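Long-range contacts in multicopper oxidase (Aquifex aeolicus, PDB 6TTD), which probably oxidises metal ions and, in this evolved variant, laccase-type substrates, coupling their oxidation at copper to the reduction of dioxygen to water: residues 283-288 with 379-384; 192-197 with 247-252; 222-227 with 354-359; 229-234 with 359-364. All blocks are in the same frame, centred on the assembly; numbering follows the deposited sequence.

Contact 1: 283-288 with 379-384; sequences LLDTPK and PQRLSE
Leu382 packs into the corner that the chain turns at Asp285 and Thr286. Its CB rests 3.3 Å from the carbonyl O of Leu284, and further out its CG leans on CD of Pro287 at 3.9 Å, while CD1 nestles against the peptide joining Thr286 to Pro287. Beside it, Ser383 OG donates to Leu284 O at 2.8 Å. With chi1 at 72°, the hydroxyl sits between its own backbone N and carbonyl carbon, and it reaches the acceptor from above the carbonyl plane, 60° out of it. The backbone adds a bond from Leu382 N to Asp285 O, 2.9 Å long, a weak one from Ser383 N to the same oxygen, and a CA-H...O contact from Asp285 CA to Ser383 O at 3.4 Å.

The corner belongs to strand 282-290 of a cupredoxin-like domain, and 379-384 is part of the irregular connection that leads from strand 361-370 to strand 394-402. Toward solvent, CG2 of Thr286 lies over one face of the Arg381 guanidinium, 3.8 Å from NH2 of Arg381. Asp285 OD2 is near that charge without an N-H aimed at it. Asp285 OD1 forms a salt bridge of 2.9 Å with Lys288 NZ, which also bonds Thr286 O. Behind the serine, Arg152 bonds Leu283 O and, weakly, Ser383 OG.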
loop_
_atom_site.group_PDB
_atom_site.type_symbol
_atom_site.label_atom_id
_atom_site.label_comp_id
_atom_site.label_asym_id
_atom_site.label_seq_id
_atom_site.Cartn_x
_atom_site.Cartn_y
_atom_site.Cartn_z
ATOM N N LEU A 283 7.928 -10.815 4.279
ATOM C CA LEU A 283 9.000 -11.415 3.483
ATOM C C LEU A 283 8.495 -12.630 2.705
ATOM O O LEU A 283 7.622 -13.374 3.158
ATOM C CB LEU A 283 10.171 -11.862 4.385
ATOM C CG LEU A 283 10.817 -10.726 5.159
ATOM C CD1 LEU A 283 11.626 -11.249 6.347
ATOM C CD2 LEU A 283 11.696 -9.936 4.164
ATOM N N LEU A 284 9.060 -12.823 1.526
ATOM C CA LEU A 284 8.921 -14.088 0.819
ATOM C C LEU A 284 9.756 -15.152 1.527
ATOM O O LEU A 284 10.516 -14.867 2.464
ATOM C CB LEU A 284 9.382 -13.936 -0.644
ATOM C CG LEU A 284 8.601 -12.910 -1.484
ATOM C CD1 LEU A 284 9.017 -12.996 -2.976
ATOM C CD2 LEU A 284 7.128 -13.114 -1.379
ATOM N N ASP A 285 9.640 -16.394 1.061
ATOM C CA ASP A 285 10.487 -17.423 1.642
ATOM C C ASP A 285 11.957 -17.193 1.297
ATOM O O ASP A 285 12.834 -17.326 2.156
ATOM C CB ASP A 285 10.000 -18.815 1.189
ATOM C CG ASP A 285 10.266 -19.068 -0.275
ATOM O OD1 ASP A 285 9.901 -18.224 -1.101
ATOM O OD2 ASP A 285 10.911 -20.114 -0.598
ATOM N N THR A 286 12.264 -16.884 0.052
ATOM C CA THR A 286 13.638 -16.642 -0.384
ATOM C C THR A 286 13.591 -15.540 -1.428
ATOM O O THR A 286 12.532 -15.296 -2.016
ATOM C CB THR A 286 14.286 -17.883 -1.022
ATOM O OG1 THR A 286 13.578 -18.183 -2.212
ATOM C CG2 THR A 286 14.175 -19.113 -0.132
ATOM N N PRO A 287 14.709 -14.865 -1.701
ATOM C CA PRO A 287 14.640 -13.753 -2.661
ATOM C C PRO A 287 14.306 -14.254 -4.068
ATOM O O PRO A 287 14.689 -15.361 -4.475
ATOM C CB PRO A 287 16.047 -13.152 -2.613
ATOM C CG PRO A 287 16.628 -13.602 -1.245
ATOM C CD PRO A 287 16.060 -15.014 -1.113
ATOM N N LYS A 288 13.566 -13.436 -4.812
ATOM C CA LYS A 288 13.234 -13.749 -6.201
ATOM C C LYS A 288 13.807 -12.691 -7.150
ATOM O O LYS A 288 13.351 -11.543 -7.156
ATOM C CB LYS A 288 11.723 -13.867 -6.374
ATOM C CG LYS A 288 11.034 -14.779 -5.352
ATOM C CD LYS A 288 11.253 -16.252 -5.705
ATOM C CE LYS A 288 10.462 -17.170 -4.713
ATOM N NZ LYS A 288 11.228 -17.668 -3.575
ATOM N N PRO A 379 20.945 -13.177 1.124
ATOM C CA PRO A 379 20.812 -14.424 1.885
ATOM C C PRO A 379 20.099 -15.477 1.074
ATOM O O PRO A 379 19.319 -15.168 0.166
ATOM C CB PRO A 379 19.949 -14.030 3.095
ATOM C CG PRO A 379 19.848 -12.548 3.034
ATOM C CD PRO A 379 20.036 -12.134 1.616
ATOM N N GLN A 380 20.358 -16.750 1.433
ATOM C CA GLN A 380 19.665 -17.812 0.706
ATOM C C GLN A 380 18.236 -17.890 1.156
ATOM O O GLN A 380 17.395 -18.283 0.372
ATOM C CB GLN A 380 20.356 -19.197 0.788
ATOM C CG GLN A 380 20.457 -19.862 2.127
ATOM C CD GLN A 380 20.638 -21.419 2.042
ATOM O OE1 GLN A 380 19.792 -22.193 2.547
ATOM N NE2 GLN A 380 21.733 -21.860 1.427
ATOM N N ARG A 381 17.938 -17.514 2.397
ATOM C CA ARG A 381 16.583 -17.617 2.898
ATOM C C ARG A 381 16.205 -16.361 3.664
ATOM O O ARG A 381 17.050 -15.662 4.222
ATOM C CB ARG A 381 16.427 -18.856 3.755
ATOM C CG ARG A 381 16.883 -20.099 2.972
ATOM C CD ARG A 381 16.422 -21.403 3.599
ATOM N NE ARG A 381 14.967 -21.511 3.553
ATOM C CZ ARG A 381 14.281 -22.037 2.544
ATOM N NH1 ARG A 381 12.958 -22.083 2.616
ATOM N NH2 ARG A 381 14.919 -22.519 1.475
ATOM N N LEU A 382 14.910 -16.057 3.650
ATOM C CA LEU A 382 14.376 -14.878 4.314
ATOM C C LEU A 382 13.451 -15.197 5.476
ATOM O O LEU A 382 13.597 -14.552 6.514
ATOM C CB LEU A 382 13.602 -13.988 3.315
ATOM C CG LEU A 382 14.428 -13.508 2.123
ATOM C CD1 LEU A 382 13.427 -12.934 1.138
ATOM C CD2 LEU A 382 15.411 -12.432 2.565
ATOM N N SER A 383 12.488 -16.137 5.311
ATOM C CA SER A 383 11.411 -16.405 6.266
ATOM C C SER A 383 10.725 -17.718 5.897
ATOM O O SER A 383 11.024 -18.331 4.862
ATOM C CB SER A 383 10.406 -15.266 6.276
ATOM O OG SER A 383 9.654 -15.304 5.066
ATOM N N GLU A 384 9.778 -18.134 6.739
ATOM C CA GLU A 384 8.874 -19.239 6.434
ATOM C C GLU A 384 7.539 -18.689 5.952
ATOM O O GLU A 384 6.938 -17.841 6.613
ATOM C CB GLU A 384 8.621 -20.122 7.653
ATOM C CG GLU A 384 9.715 -21.158 7.921
ATOM C CD GLU A 384 9.709 -22.322 6.895
ATOM O OE1 GLU A 384 8.754 -22.374 6.091
ATOM O OE2 GLU A 384 10.646 -23.174 6.878
#

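Contact 2: 192-197 with 247-252; sequences LDLEYG and IYRFRI
The guanidinium of Arg249 meets CD1 of Leu194 at its edge, close to its own plane, whereas one of its faces carries the neighbouring guanidinium of Arg251. NH2 of Arg251 sits 3.3 Å above the Arg249 plane, over its centre, and CZ of Arg249 in turn lies off-centre above a face of the Arg251 group. Arg249 gets there by an extended chain, with CG anti to the backbone N (chi1 179°). Leu194 packs against its root, with CD2 of Leu194 4.0 Å from both N and CB of Arg249, the two side chains crossing nearly at right angles.

Two residues earlier, at the end of helix 183-192, Leu192 CD2 meets Ile247 CD1 at 4.0 Å. Between the backbones lies one water, 2.9 Å from Leu192 O and 2.9 Å from Ile247 O, bridging the end of the helix to the start of strand 247-254. Tyr374 OH also bonds Leu192 O.

Asp302 and Glu185 both form salt bridges with Arg249, and Asp200 forms one with Arg251, which is bonded to Thr155 as well. The two guanidinium groups lie face to face, and these carboxylates probably offset their like charges, so both arginines probably stay protonated although buried. Toward 192-197 the chemistry is different: leucine methyl groups pack against the aliphatic base and the edge of Arg249, leaving its N-H groups to partners elsewhere.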
loop_
_atom_site.group_PDB
_atom_site.type_symbol
_atom_site.label_atom_id
_atom_site.label_comp_id
_atom_site.label_asym_id
_atom_site.label_seq_id
_atom_site.Cartn_x
_atom_site.Cartn_y
_atom_site.Cartn_z
ATOM N N LEU A 192 22.826 -8.020 6.047
ATOM C CA LEU A 192 23.109 -7.105 4.963
ATOM C C LEU A 192 23.546 -5.740 5.444
ATOM O O LEU A 192 23.753 -4.848 4.614
ATOM C CB LEU A 192 21.887 -7.009 4.030
ATOM C CG LEU A 192 21.615 -8.259 3.149
ATOM C CD1 LEU A 192 20.318 -8.156 2.283
ATOM C CD2 LEU A 192 22.753 -8.488 2.233
ATOM N N ASP A 193 23.605 -5.528 6.762
ATOM C CA ASP A 193 23.905 -4.215 7.337
ATOM C C ASP A 193 22.956 -3.126 6.788
ATOM O O ASP A 193 23.367 -2.058 6.293
ATOM C CB ASP A 193 25.371 -3.838 7.133
ATOM C CG ASP A 193 25.721 -2.527 7.835
ATOM O OD1 ASP A 193 25.114 -2.258 8.907
ATOM O OD2 ASP A 193 26.534 -1.731 7.288
ATOM N N LEU A 194 21.659 -3.420 6.846
ATOM C CA LEU A 194 20.654 -2.497 6.356
ATOM C C LEU A 194 20.358 -1.542 7.494
ATOM O O LEU A 194 20.203 -1.980 8.635
ATOM C CB LEU A 194 19.398 -3.264 5.942
ATOM C CG LEU A 194 19.657 -4.233 4.791
ATOM C CD1 LEU A 194 18.426 -5.082 4.584
ATOM C CD2 LEU A 194 19.933 -3.428 3.560
ATOM N N GLU A 195 20.292 -0.249 7.198
ATOM C CA GLU A 195 19.981 0.741 8.229
ATOM C C GLU A 195 18.954 1.725 7.657
ATOM O O GLU A 195 19.169 2.257 6.555
ATOM C CB GLU A 195 21.258 1.459 8.663
ATOM C CG GLU A 195 21.040 2.533 9.675
ATOM C CD GLU A 195 22.358 3.225 10.111
ATOM O OE1 GLU A 195 23.487 2.784 9.678
ATOM O OE2 GLU A 195 22.226 4.242 10.863
ATOM N N TYR A 196 17.842 1.938 8.392
ATOM C CA TYR A 196 16.769 2.829 7.914
ATOM C C TYR A 196 17.347 4.177 7.493
ATOM O O TYR A 196 18.113 4.785 8.236
ATOM C CB TYR A 196 15.706 3.067 8.988
ATOM C CG TYR A 196 14.740 4.092 8.456
ATOM C CD1 TYR A 196 13.733 3.710 7.554
ATOM C CD2 TYR A 196 14.891 5.452 8.742
ATOM C CE1 TYR A 196 12.887 4.640 6.997
ATOM C CE2 TYR A 196 14.015 6.404 8.191
ATOM C CZ TYR A 196 13.037 5.989 7.311
ATOM O OH TYR A 196 12.177 6.894 6.717
ATOM N N GLY A 197 16.973 4.653 6.306
ATOM C CA GLY A 197 17.352 5.978 5.910
ATOM C C GLY A 197 18.741 6.063 5.339
ATOM O O GLY A 197 19.146 7.140 4.879
ATOM N N ILE A 247 24.628 -3.340 -1.449
ATOM C CA ILE A 247 23.231 -3.727 -1.542
ATOM C C ILE A 247 22.391 -2.742 -0.741
ATOM O O ILE A 247 22.738 -2.388 0.397
ATOM C CB ILE A 247 23.028 -5.164 -1.043
ATOM C CG1 ILE A 247 23.779 -6.142 -1.991
ATOM C CG2 ILE A 247 21.478 -5.475 -0.851
ATOM C CD1 ILE A 247 23.813 -7.588 -1.465
ATOM N N TYR A 248 21.333 -2.253 -1.346
ATOM C CA TYR A 248 20.339 -1.429 -0.673
ATOM C C TYR A 248 19.021 -2.174 -0.659
ATOM O O TYR A 248 18.756 -2.991 -1.549
ATOM C CB TYR A 248 20.069 -0.081 -1.391
ATOM C CG TYR A 248 21.211 0.909 -1.239
ATOM C CD1 TYR A 248 22.413 0.678 -1.883
ATOM C CD2 TYR A 248 21.082 2.038 -0.465
ATOM C CE1 TYR A 248 23.452 1.572 -1.780
ATOM C CE2 TYR A 248 22.115 2.976 -0.383
ATOM C CZ TYR A 248 23.301 2.691 -1.010
ATOM O OH TYR A 248 24.375 3.538 -0.941
ATOM N N ARG A 249 18.188 -1.865 0.333
ATOM C CA ARG A 249 16.789 -2.283 0.344
ATOM C C ARG A 249 15.906 -1.077 0.048
ATOM O O ARG A 249 16.072 -0.005 0.666
ATOM C CB ARG A 249 16.389 -2.860 1.687
ATOM C CG ARG A 249 14.931 -3.295 1.748
ATOM C CD ARG A 249 14.639 -3.804 3.145
ATOM N NE ARG A 249 13.320 -4.404 3.309
ATOM C CZ ARG A 249 13.045 -5.293 4.253
ATOM N NH1 ARG A 249 14.011 -5.636 5.070
ATOM N NH2 ARG A 249 11.820 -5.825 4.380
ATOM N N PHE A 250 14.994 -1.239 -0.921
ATOM C CA PHE A 250 14.017 -0.202 -1.241
ATOM C C PHE A 250 12.638 -0.732 -0.927
ATOM O O PHE A 250 12.310 -1.872 -1.299
ATOM C CB PHE A 250 14.111 0.228 -2.707
ATOM C CG PHE A 250 15.396 0.907 -3.000
ATOM C CD1 PHE A 250 15.629 2.192 -2.499
ATOM C CD2 PHE A 250 16.413 0.236 -3.681
ATOM C CE1 PHE A 250 16.855 2.835 -2.699
ATOM C CE2 PHE A 250 17.626 0.876 -3.917
ATOM C CZ PHE A 250 17.861 2.185 -3.420
ATOM N N ARG A 251 11.856 0.073 -0.193
ATOM C CA ARG A 251 10.493 -0.299 0.187
ATOM C C ARG A 251 9.559 0.511 -0.689
ATOM O O ARG A 251 9.255 1.671 -0.384
ATOM C CB ARG A 251 10.256 -0.018 1.655
ATOM C CG ARG A 251 11.101 -0.932 2.528
ATOM C CD ARG A 251 10.908 -0.571 4.001
ATOM N NE ARG A 251 11.819 -1.304 4.903
ATOM C CZ ARG A 251 11.458 -2.325 5.658
ATOM N NH1 ARG A 251 10.185 -2.784 5.638
ATOM N NH2 ARG A 251 12.373 -2.864 6.463
ATOM N N ILE A 252 9.124 -0.090 -1.792
ATOM C CA ILE A 252 8.292 0.628 -2.764
ATOM C C ILE A 252 6.837 0.511 -2.328
ATOM O O ILE A 252 6.279 -0.590 -2.231
ATOM C CB ILE A 252 8.524 0.084 -4.181
ATOM C CG1 ILE A 252 9.989 0.346 -4.538
ATOM C CG2 ILE A 252 7.504 0.689 -5.210
ATOM C CD1 ILE A 252 10.483 -0.491 -5.641
HETATM O O HOH W 1 23.630 -2.328 3.191
#

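Contact 3: 222-227 with 354-359; sequences GHMGFW and GMADNS
Trp227 lays its indole flat against the backbone of Met355, Ala356 and Asp357. Starting at the root, CB of Trp227 lies 3.5 Å from Met355 O, and CG stays close to that same oxygen. CD1 of Trp227 then touches Met355 CG at 3.8 Å. Over the five-membered ring stands Ala356 CA, 3.6 Å from the centroid and 14° off the normal, a CH-pi contact, while the alanine methyl CB covers Trp227 CE2 at 3.5 Å. The far rim ends at CZ3 of Trp227, 3.3 Å from Asp357 O. What fixes the ring's rotation is Trp227 NE1, which donates to Met224 O at 2.7 Å, with the acceptor in the indole plane.

Met355 runs past the tryptophan in the other direction. CG at chi1 69° heads toward Gly225 O, the bend at chi3 puts CE of Met355 4.1 Å from Phe226 CD1, and Met355 SD stands obliquely to that ring, a Met-aromatic contact. A water ties the two backbones together, accepting from Met224 N and Met355 N and donating to Gly225 O. Farther along, Asp357 OD1 closes an Asx turn on Ser359 N, and its OD2 forms a salt bridge with Arg259.

Both segments are loops: 222-227 leads into strand 230-233, whereas the loop 354-359 follows disordered residues of the methionine-rich region and leads into strand 361-370. Helix 512-516 lies alongside, its Glu513 accepting from Phe226 N and its His514, a copper ligand together with His451 and Cys509, bonded to His223 O, so this loop pair reaches the second shell of that copper.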
loop_
_atom_site.group_PDB
_atom_site.type_symbol
_atom_site.label_atom_id
_atom_site.label_comp_id
_atom_site.label_asym_id
_atom_site.label_seq_id
_atom_site.Cartn_x
_atom_site.Cartn_y
_atom_site.Cartn_z
ATOM N N GLY A 222 -14.086 10.844 -15.265
ATOM C CA GLY A 222 -14.136 9.560 -15.872
ATOM C C GLY A 222 -14.094 8.507 -14.794
ATOM O O GLY A 222 -14.280 8.772 -13.610
ATOM N N HIS A 223 -13.881 7.276 -15.235
ATOM C CA HIS A 223 -13.999 6.142 -14.332
ATOM C C HIS A 223 -12.694 5.367 -14.182
ATOM O O HIS A 223 -12.709 4.204 -13.773
ATOM C CB HIS A 223 -15.193 5.285 -14.769
ATOM C CG HIS A 223 -16.495 6.010 -14.582
ATOM N ND1 HIS A 223 -16.948 6.401 -13.333
ATOM C CD2 HIS A 223 -17.399 6.483 -15.475
ATOM C CE1 HIS A 223 -18.084 7.064 -13.464
ATOM N NE2 HIS A 223 -18.378 7.129 -14.753
ATOM N N MET A 224 -11.575 5.954 -14.600
ATOM C CA MET A 224 -10.265 5.367 -14.389
ATOM C C MET A 224 -9.590 5.902 -13.146
ATOM O O MET A 224 -8.422 5.603 -12.938
ATOM C CB MET A 224 -9.331 5.625 -15.583
ATOM C CG MET A 224 -9.896 5.239 -16.935
ATOM S SD MET A 224 -10.405 3.534 -16.861
ATOM C CE MET A 224 -12.180 3.784 -16.713
ATOM N N GLY A 225 -10.288 6.681 -12.308
ATOM C CA GLY A 225 -9.652 7.305 -11.168
ATOM C C GLY A 225 -8.810 8.510 -11.580
ATOM O O GLY A 225 -8.790 8.949 -12.751
ATOM N N PHE A 226 -8.070 9.033 -10.602
ATOM C CA PHE A 226 -7.279 10.264 -10.789
ATOM C C PHE A 226 -5.852 9.942 -11.237
ATOM O O PHE A 226 -5.178 9.142 -10.602
ATOM C CB PHE A 226 -7.185 11.124 -9.517
ATOM C CG PHE A 226 -6.227 12.305 -9.676
ATOM C CD1 PHE A 226 -6.656 13.494 -10.267
ATOM C CD2 PHE A 226 -4.887 12.175 -9.333
ATOM C CE1 PHE A 226 -5.766 14.544 -10.460
ATOM C CE2 PHE A 226 -3.978 13.229 -9.543
ATOM C CZ PHE A 226 -4.417 14.394 -10.069
ATOM N N TRP A 227 -5.371 10.630 -12.276
ATOM C CA TRP A 227 -4.027 10.423 -12.788
ATOM C C TRP A 227 -3.321 11.764 -12.846
ATOM O O TRP A 227 -3.840 12.713 -13.458
ATOM C CB TRP A 227 -4.096 9.778 -14.187
ATOM C CG TRP A 227 -4.679 8.400 -14.169
ATOM C CD1 TRP A 227 -5.939 8.047 -13.749
ATOM C CD2 TRP A 227 -4.028 7.168 -14.550
ATOM N NE1 TRP A 227 -6.097 6.687 -13.834
ATOM C CE2 TRP A 227 -4.955 6.120 -14.338
ATOM C CE3 TRP A 227 -2.746 6.846 -15.051
ATOM C CZ2 TRP A 227 -4.649 4.769 -14.626
ATOM C CZ3 TRP A 227 -2.452 5.500 -15.344
ATOM C CH2 TRP A 227 -3.393 4.487 -15.126
ATOM N N GLY A 354 -12.198 8.789 -19.276
ATOM C CA GLY A 354 -11.192 8.644 -18.230
ATOM C C GLY A 354 -10.002 9.548 -18.484
ATOM O O GLY A 354 -9.874 10.168 -19.528
ATOM N N MET A 355 -9.146 9.666 -17.470
ATOM C CA MET A 355 -7.917 10.453 -17.567
ATOM C C MET A 355 -6.639 9.591 -17.552
ATOM O O MET A 355 -5.538 10.124 -17.332
ATOM C CB MET A 355 -7.911 11.547 -16.491
ATOM C CG MET A 355 -7.780 11.083 -15.108
ATOM S SD MET A 355 -8.269 12.423 -13.979
ATOM C CE MET A 355 -7.162 13.810 -14.316
ATOM N N ALA A 356 -6.760 8.273 -17.751
ATOM C CA ALA A 356 -5.621 7.359 -17.664
ATOM C C ALA A 356 -4.670 7.511 -18.843
ATOM O O ALA A 356 -5.031 7.978 -19.926
ATOM C CB ALA A 356 -6.098 5.908 -17.625
ATOM N N ASP A 357 -3.435 7.107 -18.631
ATOM C CA ASP A 357 -2.498 6.974 -19.733
ATOM C C ASP A 357 -1.737 5.666 -19.552
ATOM O O ASP A 357 -1.875 4.966 -18.541
ATOM C CB ASP A 357 -1.529 8.147 -19.820
ATOM C CG ASP A 357 -0.595 8.196 -18.640
ATOM O OD1 ASP A 357 0.414 7.454 -18.691
ATOM O OD2 ASP A 357 -0.899 8.925 -17.654
ATOM N N ASN A 358 -0.973 5.314 -20.575
ATOM C CA ASN A 358 -0.193 4.077 -20.605
ATOM C C ASN A 358 1.236 4.418 -21.001
ATOM O O ASN A 358 1.885 3.683 -21.753
ATOM C CB ASN A 358 -0.822 3.052 -21.572
ATOM C CG ASN A 358 -0.307 1.610 -21.387
ATOM O OD1 ASN A 358 0.077 1.157 -20.298
ATOM N ND2 ASN A 358 -0.246 0.904 -22.497
ATOM N N SER A 359 1.709 5.570 -20.546
ATOM C CA SER A 359 2.991 6.042 -21.035
ATOM C C SER A 359 4.141 5.538 -20.171
ATOM O O SER A 359 3.961 5.024 -19.060
ATOM C CB SER A 359 3.001 7.559 -21.106
ATOM O OG SER A 359 2.546 8.051 -19.875
HETATM O O HOH W 2 -10.360 8.649 -15.033
#

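Contact 4: 229-234 with 359-364; sequences DTILVN and SEFEVM
Two strands of a cupredoxin-like beta sandwich, 230-233 and 361-364, meet here through Ile231, Val233, Phe361, Val363 and Met364. Their axes run 25° from parallel and approach to 7.1 Å, and what joins them is side chains rather than backbone bonds. Ile231 presses CG1 and CD1 on one corner of the Phe361 ring, both reaching CE2 of Phe361 at 3.4 Å, and the approach of CG1 is oblique to the ring. The ring meets them because Phe361 CG lies between its backbone N and carbonyl carbon (chi1 50°).

The other branch of Ile231, CG2, turns along the strand to Val363 CG1 at 4.1 Å. That same Val363 CG1, held anti to the backbone N at chi1 173°, also receives Val233 CG2 at 3.7 Å, so it touches both side chains that 230-233 sends across. The other methyl, Val233 CG1, lies 4.4 Å from Met364 SD.

Val363 and Met364 form a classic beta bulge opposite Leu318 of strand 315-321, which is consistent with both consecutive side chains touching 230-233. Within its own sheet, 230-233 is bonded to strand 200-208, whose Ile205 and Leu203 touch Ile231 and Val233. This side-chain packing between strands, with each strand hydrogen-bonded to others, is that of facing sheets in a beta sandwich, consistent with the cupredoxin-like fold of multicopper oxidases.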
loop_
_atom_site.group_PDB
_atom_site.type_symbol
_atom_site.label_atom_id
_atom_site.label_comp_id
_atom_site.label_asym_id
_atom_site.label_seq_id
_atom_site.Cartn_x
_atom_site.Cartn_y
_atom_site.Cartn_z
ATOM N N ASP A 229 0.141 14.441 -13.447
ATOM C CA ASP A 229 1.154 14.589 -14.478
ATOM C C ASP A 229 2.574 14.707 -13.926
ATOM O O ASP A 229 3.517 14.629 -14.706
ATOM C CB ASP A 229 0.786 15.760 -15.438
ATOM C CG ASP A 229 0.664 17.092 -14.747
ATOM O OD1 ASP A 229 1.208 17.240 -13.619
ATOM O OD2 ASP A 229 0.054 18.002 -15.356
ATOM N N THR A 230 2.750 14.718 -12.605
ATOM C CA THR A 230 4.047 14.840 -11.949
ATOM C C THR A 230 4.292 13.667 -11.013
ATOM O O THR A 230 3.476 13.399 -10.114
ATOM C CB THR A 230 4.088 16.156 -11.155
ATOM O OG1 THR A 230 3.858 17.231 -12.068
ATOM C CG2 THR A 230 5.416 16.382 -10.442
ATOM N N ILE A 231 5.409 12.978 -11.215
ATOM C CA ILE A 231 5.785 11.826 -10.395
ATOM C C ILE A 231 6.638 12.317 -9.232
ATOM O O ILE A 231 7.613 13.058 -9.435
ATOM C CB ILE A 231 6.552 10.762 -11.198
ATOM C CG1 ILE A 231 5.836 10.461 -12.523
ATOM C CG2 ILE A 231 6.586 9.469 -10.384
ATOM C CD1 ILE A 231 4.396 9.907 -12.337
ATOM N N LEU A 232 6.262 11.917 -8.019
ATOM C CA LEU A 232 6.973 12.236 -6.792
ATOM C C LEU A 232 7.416 10.937 -6.125
ATOM O O LEU A 232 6.712 9.924 -6.158
ATOM C CB LEU A 232 6.046 13.017 -5.799
ATOM C CG LEU A 232 5.285 14.172 -6.492
ATOM C CD1 LEU A 232 4.313 14.807 -5.611
ATOM C CD2 LEU A 232 6.316 15.169 -6.866
ATOM N N VAL A 233 8.563 10.966 -5.476
ATOM C CA VAL A 233 8.959 9.891 -4.579
ATOM C C VAL A 233 9.212 10.579 -3.244
ATOM O O VAL A 233 9.965 11.568 -3.179
ATOM C CB VAL A 233 10.194 9.107 -5.051
ATOM C CG1 VAL A 233 10.530 7.929 -4.080
ATOM C CG2 VAL A 233 10.007 8.629 -6.470
ATOM N N ASN A 234 8.506 10.132 -2.219
ATOM C CA ASN A 234 8.585 10.774 -0.918
ATOM C C ASN A 234 8.364 12.278 -1.033
ATOM O O ASN A 234 9.081 13.063 -0.409
ATOM C CB ASN A 234 9.939 10.473 -0.227
ATOM C CG ASN A 234 10.205 8.948 -0.094
ATOM O OD1 ASN A 234 9.254 8.133 -0.114
ATOM N ND2 ASN A 234 11.460 8.582 0.128
ATOM N N SER A 359 1.709 5.570 -20.546
ATOM C CA SER A 359 2.991 6.042 -21.035
ATOM C C SER A 359 4.141 5.538 -20.171
ATOM O O SER A 359 3.961 5.024 -19.060
ATOM C CB SER A 359 3.001 7.559 -21.106
ATOM O OG SER A 359 2.546 8.051 -19.875
ATOM N N GLU A 360 5.339 5.695 -20.714
ATOM C CA GLU A 360 6.557 5.386 -20.006
ATOM C C GLU A 360 7.281 6.674 -19.624
ATOM O O GLU A 360 7.119 7.706 -20.260
ATOM C CB GLU A 360 7.442 4.482 -20.845
ATOM C CG GLU A 360 7.931 4.996 -22.120
ATOM C CD GLU A 360 8.855 3.965 -22.780
ATOM O OE1 GLU A 360 8.521 2.777 -22.781
ATOM O OE2 GLU A 360 9.952 4.317 -23.242
ATOM N N PHE A 361 8.032 6.634 -18.528
ATOM C CA PHE A 361 8.652 7.847 -18.043
ATOM C C PHE A 361 9.606 7.473 -16.927
ATOM O O PHE A 361 9.487 6.403 -16.327
ATOM C CB PHE A 361 7.608 8.856 -17.560
ATOM C CG PHE A 361 6.570 8.278 -16.598
ATOM C CD1 PHE A 361 5.314 7.900 -17.068
ATOM C CD2 PHE A 361 6.857 8.128 -15.219
ATOM C CE1 PHE A 361 4.353 7.368 -16.225
ATOM C CE2 PHE A 361 5.887 7.595 -14.339
ATOM C CZ PHE A 361 4.639 7.215 -14.851
ATOM N N GLU A 362 10.591 8.345 -16.688
ATOM C CA GLU A 362 11.477 8.148 -15.552
ATOM C C GLU A 362 10.768 8.522 -14.251
ATOM O O GLU A 362 10.013 9.484 -14.197
ATOM C CB GLU A 362 12.756 8.965 -15.696
ATOM C CG GLU A 362 13.656 8.716 -14.488
ATOM C CD GLU A 362 14.864 9.628 -14.397
ATOM O OE1 GLU A 362 15.641 9.696 -15.385
ATOM O OE2 GLU A 362 15.034 10.301 -13.353
ATOM N N VAL A 363 11.030 7.753 -13.198
ATOM C CA VAL A 363 10.528 8.007 -11.866
ATOM C C VAL A 363 11.588 8.683 -11.012
ATOM O O VAL A 363 11.335 9.720 -10.400
ATOM C CB VAL A 363 10.064 6.672 -11.220
ATOM C CG1 VAL A 363 9.672 6.856 -9.734
ATOM C CG2 VAL A 363 8.916 6.136 -11.959
ATOM N N MET A 364 12.790 8.118 -10.953
ATOM C CA MET A 364 13.882 8.789 -10.238
ATOM C C MET A 364 15.184 8.167 -10.734
ATOM O O MET A 364 15.154 7.285 -11.590
ATOM C CB MET A 364 13.730 8.643 -8.728
ATOM C CG MET A 364 14.020 7.201 -8.240
ATOM S SD MET A 364 14.097 7.139 -6.443
ATOM C CE MET A 364 15.635 8.004 -6.144
#

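In the fold
Contacts 2 and 4 are buried, while contacts 1 and 3 lie partly at the surface, on opposite sides of the chain's centre. Contacts 1 and 2 are neighbours: Pro379 CD packs on Leu192 CD1 at 4.0 Å, and Leu283 CD2 lies 4.1 Å from Arg249 NH2. Contacts 3 and 4 share Ser359, where the loop 354-359 passes into strand 361-370. Chemistry follows place. Backbone polar groups take part in three of them, bonded directly in contact 1 and through a water in contacts 2 and 3. Contact 4 rests on apolar side chains alone, and contact 2 also sets leucines against a buried arginine pair with carboxylate partners.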